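Local coordinates for protein quinoline 2-oxidoreductase medium subunit (Pseudomonas putida, PDB 1T3Q) that binds FAD as the medium subunit of the molybdenum hydroxylase quinoline 2-oxidoreductase and probably serves in electron transfer through this flavin, at residues F180-R185 and L192-A197; A209-G214 and H221-A226; N227-G232 and A241-L246. All coordinates share one frame; numbering follows the deposited sequence.

Contact 1: residues F180-R185 and L192-A197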
# COMPACT_ATOMS: atom_id res chain seq x y z
N PHE C 180 -43.04 36.00 -15.56
CA PHE C 180 -42.31 35.98 -14.30
C PHE C 180 -40.83 36.28 -14.51
O PHE C 180 -40.28 36.04 -15.58
CB PHE C 180 -42.46 34.59 -13.67
CG PHE C 180 -41.57 34.35 -12.48
CD1 PHE C 180 -42.00 34.64 -11.19
CD2 PHE C 180 -40.29 33.82 -12.65
CE1 PHE C 180 -41.17 34.40 -10.09
CE2 PHE C 180 -39.45 33.58 -11.56
CZ PHE C 180 -39.90 33.87 -10.27
N ASP C 181 -40.20 36.81 -13.47
CA ASP C 181 -38.78 37.11 -13.52
C ASP C 181 -38.28 37.30 -12.10
O ASP C 181 -39.07 37.45 -11.17
CB ASP C 181 -38.53 38.38 -14.34
CG ASP C 181 -37.10 38.47 -14.84
OD1 ASP C 181 -36.77 39.49 -15.48
OD2 ASP C 181 -36.31 37.52 -14.61
N GLU C 182 -36.97 37.27 -11.92
CA GLU C 182 -36.39 37.43 -10.60
C GLU C 182 -34.94 37.88 -10.72
O GLU C 182 -34.37 37.88 -11.81
CB GLU C 182 -36.44 36.10 -9.84
CG GLU C 182 -35.45 35.04 -10.34
CD GLU C 182 -35.61 33.70 -9.65
OE1 GLU C 182 -34.64 32.92 -9.60
OE2 GLU C 182 -36.73 33.43 -9.16
N TYR C 183 -34.36 38.29 -9.60
CA TYR C 183 -32.98 38.73 -9.57
C TYR C 183 -32.20 37.77 -8.67
O TYR C 183 -32.49 37.66 -7.48
CB TYR C 183 -32.87 40.14 -9.00
CG TYR C 183 -31.47 40.72 -9.05
CD1 TYR C 183 -31.03 41.40 -10.18
CD2 TYR C 183 -30.61 40.61 -7.96
CE1 TYR C 183 -29.75 41.97 -10.23
CE2 TYR C 183 -29.32 41.17 -8.00
CZ TYR C 183 -28.91 41.85 -9.13
OH TYR C 183 -27.66 42.43 -9.17
N ALA C 184 -31.23 37.08 -9.25
CA ALA C 184 -30.38 36.15 -8.51
C ALA C 184 -28.95 36.37 -8.99
O ALA C 184 -28.73 36.67 -10.16
CB ALA C 184 -30.82 34.71 -8.79
N ARG C 185 -27.98 36.23 -8.09
CA ARG C 185 -26.57 36.42 -8.45
C ARG C 185 -26.25 35.75 -9.79
O ARG C 185 -25.65 36.36 -10.68
CB ARG C 185 -25.67 35.86 -7.34
CG ARG C 185 -25.84 36.59 -6.01
CD ARG C 185 -25.33 38.03 -6.07
NE ARG C 185 -23.94 38.14 -5.64
CZ ARG C 185 -23.00 38.78 -6.33
NH1 ARG C 185 -21.76 38.84 -5.86
NH2 ARG C 185 -23.29 39.34 -7.49
N LEU C 192 -33.05 37.31 -4.85
CA LEU C 192 -33.09 38.34 -3.84
C LEU C 192 -34.52 38.88 -3.89
O LEU C 192 -35.09 39.26 -2.88
CB LEU C 192 -32.10 39.46 -4.15
CG LEU C 192 -30.61 39.14 -3.99
CD1 LEU C 192 -29.78 40.38 -4.27
CD2 LEU C 192 -30.34 38.65 -2.57
N VAL C 193 -35.08 38.89 -5.11
CA VAL C 193 -36.44 39.36 -5.34
C VAL C 193 -37.03 38.72 -6.59
O VAL C 193 -36.32 38.51 -7.58
CB VAL C 193 -36.50 40.91 -5.53
CG1 VAL C 193 -35.98 41.62 -4.29
CG2 VAL C 193 -35.67 41.31 -6.75
N MET C 194 -38.31 38.40 -6.54
CA MET C 194 -38.99 37.82 -7.70
C MET C 194 -40.31 38.55 -7.87
O MET C 194 -40.83 39.13 -6.92
CB MET C 194 -39.21 36.32 -7.54
CG MET C 194 -40.02 35.89 -6.32
SD MET C 194 -40.26 34.10 -6.32
CE MET C 194 -38.69 33.53 -5.71
N ALA C 195 -40.84 38.55 -9.09
CA ALA C 195 -42.10 39.23 -9.35
C ALA C 195 -42.85 38.55 -10.49
O ALA C 195 -42.26 37.96 -11.39
CB ALA C 195 -41.85 40.69 -9.69
N ALA C 196 -44.17 38.63 -10.42
CA ALA C 196 -45.03 38.04 -11.43
C ALA C 196 -46.06 39.09 -11.80
O ALA C 196 -46.49 39.89 -10.97
CB ALA C 196 -45.72 36.79 -10.88
N ALA C 197 -46.45 39.09 -13.07
CA ALA C 197 -47.43 40.05 -13.54
C ALA C 197 -48.44 39.33 -14.42
O ALA C 197 -48.07 38.74 -15.44
CB ALA C 197 -46.75 41.17 -14.33
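Asp181 and Ala195 face each other across two antiparallel strands and exchange both backbone bonds: Asp181 N reaches Ala195 O at 3.1 Å, and Ala195 N returns to Asp181 O at 2.9 Å. Farther along, Tyr183 N donates to Val193 O, and Leu192 N meets Tyr183 O at 2.7 Å, almost in line with the carbonyl bond (C=O...N angle 177°). Asp181 OD1 makes a salt bridge to Arg274, while OD2 takes the N-H of Glu182 from above the carboxylate plane.

Apolar contacts join the strands on both faces of the hairpin. On the face of Phe180, Glu182 and Met194, the Phe180 ring swings toward the partner strand with CG trans to the backbone N (chi1 170°), and its CZ rests 3.7 Å from Met194 CB. Met194 SD lies at the rim of that ring, 5.1 Å from its centroid and near the ring plane, a Met-aromatic contact. The Glu182 and Met194 side chains run alongside each other, Glu182 CB 3.6 Å from Met194 CB. With an alanine at Phe180, the Met194 thioether would probably lose its aromatic neighbour, and a gap would be likely to open beside Phe126 and Val96. On the face of Tyr183 and Val193, Tyr183 CB touches Val193 CG2, and the phenol ring takes Leu192 CD1 at its edge, 3.8 Å from Tyr183 CD2. Leu267 of helix 261-284 touches both Tyr183 and Leu192.

This is an antiparallel beta hairpin, the first two strands of the sheet in the CO dehydrogenase flavoprotein C-terminal domain. Its Glu182 side chain comes close to that of Glu123, an FAD-binding residue, bringing one face of the sheet up to the flavin pocket.

Contact 2: residues A209-G214 and H221-A226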
# COMPACT_ATOMS: atom_id res chain seq x y z
N ALA C 209 -55.31 43.45 -13.76
CA ALA C 209 -53.91 43.22 -13.44
C ALA C 209 -53.72 42.61 -12.06
O ALA C 209 -54.45 42.95 -11.12
CB ALA C 209 -53.13 44.53 -13.55
N ARG C 210 -52.75 41.71 -11.96
CA ARG C 210 -52.40 41.08 -10.69
C ARG C 210 -50.87 41.10 -10.65
O ARG C 210 -50.21 40.36 -11.39
CB ARG C 210 -52.91 39.63 -10.62
CG ARG C 210 -54.42 39.50 -10.45
CD ARG C 210 -54.89 39.98 -9.07
NE ARG C 210 -54.46 39.09 -7.99
CZ ARG C 210 -54.85 39.20 -6.72
NH1 ARG C 210 -55.69 40.17 -6.37
NH2 ARG C 210 -54.41 38.35 -5.81
N ILE C 211 -50.33 41.97 -9.81
CA ILE C 211 -48.89 42.12 -9.66
C ILE C 211 -48.51 41.55 -8.30
O ILE C 211 -49.13 41.89 -7.29
CB ILE C 211 -48.48 43.61 -9.70
CG1 ILE C 211 -49.09 44.28 -10.93
CG2 ILE C 211 -46.96 43.74 -9.69
CD1 ILE C 211 -48.75 43.60 -12.24
N ALA C 212 -47.50 40.68 -8.28
CA ALA C 212 -47.06 40.06 -7.03
C ALA C 212 -45.54 40.02 -6.90
O ALA C 212 -44.83 39.78 -7.88
CB ALA C 212 -47.63 38.65 -6.93
N LEU C 213 -45.06 40.24 -5.69
CA LEU C 213 -43.63 40.21 -5.42
C LEU C 213 -43.33 39.13 -4.38
O LEU C 213 -44.07 38.98 -3.40
CB LEU C 213 -43.14 41.56 -4.90
CG LEU C 213 -42.94 42.68 -5.93
CD1 LEU C 213 -44.28 43.07 -6.54
CD2 LEU C 213 -42.32 43.88 -5.24
N GLY C 214 -42.26 38.38 -4.61
CA GLY C 214 -41.89 37.34 -3.68
C GLY C 214 -40.45 37.49 -3.23
O GLY C 214 -39.68 38.23 -3.84
N HIS C 221 -46.35 39.07 -1.83
CA HIS C 221 -47.00 40.36 -1.67
C HIS C 221 -47.84 40.67 -2.89
O HIS C 221 -47.32 40.87 -3.98
CB HIS C 221 -45.96 41.48 -1.49
CG HIS C 221 -46.56 42.85 -1.47
ND1 HIS C 221 -46.30 43.79 -2.44
CD2 HIS C 221 -47.43 43.42 -0.60
CE1 HIS C 221 -46.98 44.89 -2.17
NE2 HIS C 221 -47.67 44.70 -1.06
N GLN C 222 -49.15 40.68 -2.70
CA GLN C 222 -50.06 41.00 -3.79
C GLN C 222 -50.17 42.52 -3.75
O GLN C 222 -50.77 43.10 -2.84
CB GLN C 222 -51.42 40.33 -3.55
CG GLN C 222 -51.32 38.82 -3.35
CD GLN C 222 -50.73 38.09 -4.55
OE1 GLN C 222 -50.10 37.03 -4.39
NE2 GLN C 222 -50.93 38.63 -5.74
N ALA C 223 -49.55 43.16 -4.74
CA ALA C 223 -49.51 44.62 -4.83
C ALA C 223 -50.82 45.22 -5.32
O ALA C 223 -50.93 45.66 -6.47
CB ALA C 223 -48.37 45.05 -5.74
N ILE C 224 -51.81 45.26 -4.43
CA ILE C 224 -53.12 45.80 -4.77
C ILE C 224 -53.04 47.23 -5.31
O ILE C 224 -53.75 47.56 -6.26
CB ILE C 224 -54.05 45.76 -3.54
CG1 ILE C 224 -54.18 44.32 -3.05
CG2 ILE C 224 -55.43 46.32 -3.90
CD1 ILE C 224 -54.61 43.34 -4.12
N ARG C 225 -52.20 48.06 -4.71
CA ARG C 225 -52.04 49.44 -5.17
C ARG C 225 -51.66 49.50 -6.64
O ARG C 225 -52.14 50.35 -7.39
CB ARG C 225 -50.97 50.17 -4.35
CG ARG C 225 -51.41 50.65 -2.99
N ALA C 226 -50.76 48.61 -7.05
CA ALA C 226 -50.31 48.56 -8.43
C ALA C 226 -51.41 48.01 -9.33
O ALA C 226 -51.63 48.51 -10.43
CB ALA C 226 -49.06 47.70 -8.54
O HOH W 1 -51.77 40.91 -6.98
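Ile211 O is gripped twice: the N-H of Ala223 reaches it at 2.9 Å, tilted about 21° from the carbonyl plane, and a water donates to it at 2.8 Å. The same water accepts a hydrogen from Gln222 NE2 (2.7 Å), so the amide is tied to the strand through the solvent molecule. Beyond this, Leu213 and His221 form a hydrogen-bonded antiparallel pair; the return bond from His221 N to Leu213 O, 2.8 Å long, lies in the carbonyl plane. His221 O, which takes the N-H of Leu213, also receives a CA-H...O contact from Ala212.

Gln222 folds back at chi2 (-61°), which brings its amide over the Ala212 methyl, with NE2 3.5 Å from Ala212 CB. There it meets the guanidinium of Arg210, whose chain is bent at both chi2 and chi3. The two planes are nearly parallel, 8° apart, but Arg210 NH2 and Gln222 NE2 are both donors, and the pair is packing and no hydrogen bond. The water sits over one face of the guanidinium, offset to its rim, and Ile224 CD1 approaches Arg210 NH1 at 4.0 Å.

Where the second strand stops, Ala223 is the centre of an inverse gamma turn, in which Ile224 N bonds to Gln222 O, and is also the N-cap of the helix that follows. Ile211 packs on this junction, with CB against Ala223 CB and CG1 against Ala226 CB.

The contact thus closes the short hairpin of strands 205-214 and 221-222 and turns the chain into helix 224-230. Strand 193-202 bonds to the other edge of 205-214, helix 261-284 packs on Ile211 and Leu213, and Ala247 of helix 237-248 touches Leu213, Ala223 and Ala226.

Contact 3: residues N227-G232 and A241-L246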
# COMPACT_ATOMS: atom_id res chain seq x y z
N ASN C 227 -52.10 46.98 -8.85
CA ASN C 227 -53.20 46.37 -9.61
C ASN C 227 -54.22 47.44 -9.98
O ASN C 227 -54.56 47.62 -11.15
CB ASN C 227 -53.91 45.29 -8.78
CG ASN C 227 -53.01 44.10 -8.45
OD1 ASN C 227 -53.42 43.19 -7.72
ND2 ASN C 227 -51.80 44.11 -8.98
N ASP C 228 -54.71 48.14 -8.96
CA ASP C 228 -55.71 49.18 -9.14
C ASP C 228 -55.24 50.29 -10.08
O ASP C 228 -56.00 50.77 -10.91
CB ASP C 228 -56.09 49.77 -7.77
CG ASP C 228 -56.82 48.77 -6.88
OD1 ASP C 228 -57.13 49.12 -5.72
OD2 ASP C 228 -57.10 47.64 -7.35
N PHE C 229 -53.97 50.69 -9.94
CA PHE C 229 -53.40 51.73 -10.79
C PHE C 229 -53.37 51.35 -12.27
O PHE C 229 -53.66 52.18 -13.13
CB PHE C 229 -51.98 52.06 -10.33
CG PHE C 229 -51.24 52.96 -11.27
CD1 PHE C 229 -51.50 54.33 -11.31
CD2 PHE C 229 -50.29 52.44 -12.15
CE1 PHE C 229 -50.83 55.16 -12.20
CE2 PHE C 229 -49.61 53.27 -13.04
CZ PHE C 229 -49.88 54.63 -13.07
N LEU C 230 -53.01 50.11 -12.55
CA LEU C 230 -52.91 49.64 -13.93
C LEU C 230 -54.22 49.51 -14.69
O LEU C 230 -54.24 49.55 -15.92
CB LEU C 230 -52.16 48.30 -13.96
CG LEU C 230 -50.66 48.35 -13.67
CD1 LEU C 230 -50.10 46.95 -13.54
CD2 LEU C 230 -49.95 49.12 -14.78
N VAL C 231 -55.33 49.35 -13.97
CA VAL C 231 -56.64 49.21 -14.61
C VAL C 231 -57.01 50.39 -15.49
O VAL C 231 -57.14 51.52 -15.02
CB VAL C 231 -57.75 49.01 -13.56
CG1 VAL C 231 -59.11 48.90 -14.25
CG2 VAL C 231 -57.48 47.75 -12.75
N GLY C 232 -57.18 50.12 -16.79
CA GLY C 232 -57.55 51.15 -17.74
C GLY C 232 -56.40 51.91 -18.37
O GLY C 232 -56.60 52.85 -19.14
N ALA C 241 -43.30 51.79 -14.69
CA ALA C 241 -42.41 52.33 -13.66
C ALA C 241 -43.22 52.79 -12.44
O ALA C 241 -42.85 52.50 -11.31
CB ALA C 241 -41.60 53.49 -14.22
N THR C 242 -44.31 53.50 -12.69
CA THR C 242 -45.15 53.99 -11.59
C THR C 242 -45.77 52.82 -10.84
O THR C 242 -45.85 52.83 -9.61
CB THR C 242 -46.28 54.90 -12.11
OG1 THR C 242 -45.72 56.03 -12.78
CG2 THR C 242 -47.14 55.39 -10.96
N ALA C 243 -46.22 51.81 -11.58
CA ALA C 243 -46.83 50.64 -10.95
C ALA C 243 -45.80 49.91 -10.09
O ALA C 243 -46.12 49.40 -9.01
CB ALA C 243 -47.39 49.70 -12.01
N ALA C 244 -44.56 49.88 -10.56
CA ALA C 244 -43.47 49.22 -9.84
C ALA C 244 -43.21 49.91 -8.50
O ALA C 244 -42.92 49.25 -7.50
CB ALA C 244 -42.20 49.21 -10.69
N GLU C 245 -43.32 51.23 -8.48
CA GLU C 245 -43.12 52.01 -7.26
C GLU C 245 -44.24 51.68 -6.27
O GLU C 245 -44.00 51.44 -5.09
CB GLU C 245 -43.15 53.51 -7.57
CG GLU C 245 -41.96 54.00 -8.38
N LEU C 246 -45.47 51.68 -6.77
CA LEU C 246 -46.64 51.39 -5.95
C LEU C 246 -46.58 49.98 -5.39
O LEU C 246 -46.98 49.73 -4.26
CB LEU C 246 -47.92 51.55 -6.78
CG LEU C 246 -48.31 52.97 -7.20
CD1 LEU C 246 -49.51 52.90 -8.14
CD2 LEU C 246 -48.63 53.80 -5.97
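The Phe229 ring carries the Thr242 methyl over one face: CG2 stands 4.0 Å from the ring centroid and 27° off its normal, a CH-pi contact made most closely at Phe229 CZ. Lys233 adds a cation-pi interaction to the same ring. Ala243 touches its CD2 side, with CB 4.0 Å from Phe229 CD2, while Leu246 sends CD1 obliquely toward the base of the ring, 3.4 Å from Phe229 CB. The Thr242 and Leu246 side chains each meet Phe229 at roughly a right angle, a turn of the second helix apart, so the ring has one above its outer end and the other at its root.

Two torsions explain the fit. Phe229 takes the trans arrangement about chi1 (171°), which extends the ring across to the other helix, and Thr242 (chi1 -60°) points its methyl at the ring while OG1 bonds back to Ser238 O of its own helix.

Beside this, Leu230 lays CD2 3.8 Å from Ala243 CB, which therefore meets both Phe229 and Leu230. No hydrogen bond crosses between the two segments; the contact is apolar packing, mostly between side chains.

Helix 224-230 ends here against helix 237-248. Leu230 also rests on Ala209 and Ile211 of strand 205-214, and on the second helix Ala243 packs against Ile276 of helix 261-284.

Contacts 1 and 2 belong to one antiparallel sheet: strands 193-202 and 205-214 are neighbours in it, and Met194 O lies 2.8 Å from Gly214 N, with Ala196 N 2.9 Å from Ala212 O, both probable hydrogen bonds. Contact 3 continues from contact 2 through the shared helix 224-230; their centres are 9 Å apart, and Ala226 CB packs on Ala243 O at 3.4 Å. Contacts 1 and 3 do not touch, with about 7 Å between nearest atoms. Contact 1 lies nearest the flavin, the Glu182 side chain about 6 Å from the FAD, whereas contact 3 lies away from the FAD-binding residues.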